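Local structure of GCN5-related N-acetyltransferase (Kribbella flavida, 4MY0) at residues 102-105 against 106-109. The protein binds acetyl-coenzyme A and, judging from its family, probably transfers the acetyl group to an amine, perhaps that of an aminoglycoside. Numbering follows the deposited sequence.
Sequences LLMR and GVLE
Leu103 and Val107, one helical turn apart, are joined twice, by a backbone bond and by their side chains. Val107 N donates to Leu103 O at 2.9 Å, while Leu103 CD2 meets Val107 CG2 at 4.1 Å. That methyl of Val107, set anti to its own carbonyl carbon, also rests 3.4 Å from Leu103 O. The same i to i+4 pattern satisfies the neighbouring carbonyls: Leu108 N reaches Met104 O at 2.8 Å. Glu109 N likewise bonds to Arg105 O, and Gly106 N to Leu102 O; Val107 O accepts a hydrogen bond from Ser111 OG. This is the middle of helix 99-113, the crossover helix between parallel strands 78-90 and 118-121 of the GNAT fold, whose preceding loop and first turn bind acetyl-CoA. This part of the helix is two-sided, with Leu103, Met104, Val107 and Leu108 buried and Arg105 and Glu109 exposed. Leu103 and Val107 press on Leu54 and Ala66 of strands 53-58 and 61-75; selenomethionine Met104, folded by three successive torsions near -60°, brings CE to 4.2 Å from Val107 CG1. Met104 and Val107 both touch Ile85 of strand 78-90. Glu109 OE2 forms a salt bridge to Arg112, which probably offsets the nearby like charge of Asp113.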
loop_
_atom_site.group_PDB
_atom_site.type_symbol
_atom_site.label_atom_id
_atom_site.label_comp_id
_atom_site.label_asym_id
_atom_site.label_seq_id
_atom_site.Cartn_x
_atom_site.Cartn_y
_atom_site.Cartn_z
ATOM N N LEU C 102 0.678 -18.831 -37.616
ATOM C CA LEU C 102 -0.023 -19.752 -38.511
ATOM C C LEU C 102 -1.520 -19.719 -38.158
ATOM O O LEU C 102 -2.381 -19.664 -39.037
ATOM C CB LEU C 102 0.582 -21.157 -38.371
ATOM C CG LEU C 102 0.218 -22.399 -39.203
ATOM C CD1 LEU C 102 -0.933 -23.102 -38.597
ATOM C CD2 LEU C 102 -0.064 -22.104 -40.695
ATOM N N LEU C 103 -1.809 -19.728 -36.863
ATOM C CA LEU C 103 -3.171 -19.628 -36.352
ATOM C C LEU C 103 -3.828 -18.347 -36.847
ATOM O O LEU C 103 -4.935 -18.370 -37.376
ATOM C CB LEU C 103 -3.136 -19.555 -34.821
ATOM C CG LEU C 103 -4.288 -20.063 -33.946
ATOM C CD1 LEU C 103 -4.396 -19.254 -32.651
ATOM C CD2 LEU C 103 -5.624 -20.157 -34.658
HETATM N N MSE C 104 -3.157 -17.221 -36.621
HETATM C CA MSE C 104 -3.752 -15.916 -36.918
HETATM C C MSE C 104 -3.954 -15.691 -38.428
HETATM O O MSE C 104 -4.924 -15.048 -38.847
HETATM C CB MSE C 104 -2.904 -14.812 -36.309
HETATM C CG MSE C 104 -3.005 -14.694 -34.781
HETATM SE SE MSE C 104 -4.873 -14.241 -34.299
HETATM C CE MSE C 104 -5.112 -12.684 -35.495
ATOM N N ARG C 105 -3.055 -16.223 -39.253
ATOM C CA ARG C 105 -3.287 -16.170 -40.696
ATOM C C ARG C 105 -4.548 -16.941 -41.072
ATOM O O ARG C 105 -5.315 -16.494 -41.926
ATOM C CB ARG C 105 -2.080 -16.681 -41.476
ATOM C CG ARG C 105 -0.922 -15.697 -41.426
ATOM C CD ARG C 105 0.305 -16.220 -42.137
ATOM N NE ARG C 105 1.475 -15.414 -41.788
ATOM C CZ ARG C 105 2.552 -15.893 -41.167
ATOM N NH1 ARG C 105 2.613 -17.181 -40.845
ATOM N NH2 ARG C 105 3.572 -15.090 -40.883
ATOM N N GLY C 106 -4.771 -18.087 -40.421
ATOM C CA GLY C 106 -5.997 -18.842 -40.631
ATOM C C GLY C 106 -7.196 -18.040 -40.149
ATOM O O GLY C 106 -8.259 -18.061 -40.771
ATOM N N VAL C 107 -7.018 -17.322 -39.044
ATOM C CA VAL C 107 -8.074 -16.468 -38.507
ATOM C C VAL C 107 -8.452 -15.329 -39.465
ATOM O O VAL C 107 -9.642 -15.071 -39.711
ATOM C CB VAL C 107 -7.701 -15.908 -37.116
ATOM C CG1 VAL C 107 -8.601 -14.743 -36.748
ATOM C CG2 VAL C 107 -7.788 -16.993 -36.057
ATOM N N LEU C 108 -7.449 -14.657 -40.019
ATOM C CA LEU C 108 -7.709 -13.587 -40.980
ATOM C C LEU C 108 -8.398 -14.130 -42.217
ATOM O O LEU C 108 -9.308 -13.505 -42.764
ATOM C CB LEU C 108 -6.415 -12.902 -41.388
ATOM C CG LEU C 108 -5.722 -12.053 -40.322
ATOM C CD1 LEU C 108 -4.540 -11.323 -40.936
ATOM C CD2 LEU C 108 -6.677 -11.068 -39.679
ATOM N N GLU C 109 -7.966 -15.296 -42.671
ATOM C CA GLU C 109 -8.587 -15.890 -43.847
ATOM C C GLU C 109 -10.058 -16.242 -43.587
ATOM O O GLU C 109 -10.931 -15.944 -44.412
ATOM C CB GLU C 109 -7.795 -17.113 -44.317
ATOM C CG GLU C 109 -8.130 -17.507 -45.746
ATOM C CD GLU C 109 -8.078 -16.314 -46.698
ATOM O OE1 GLU C 109 -7.104 -15.526 -46.633
ATOM O OE2 GLU C 109 -9.021 -16.152 -47.508
#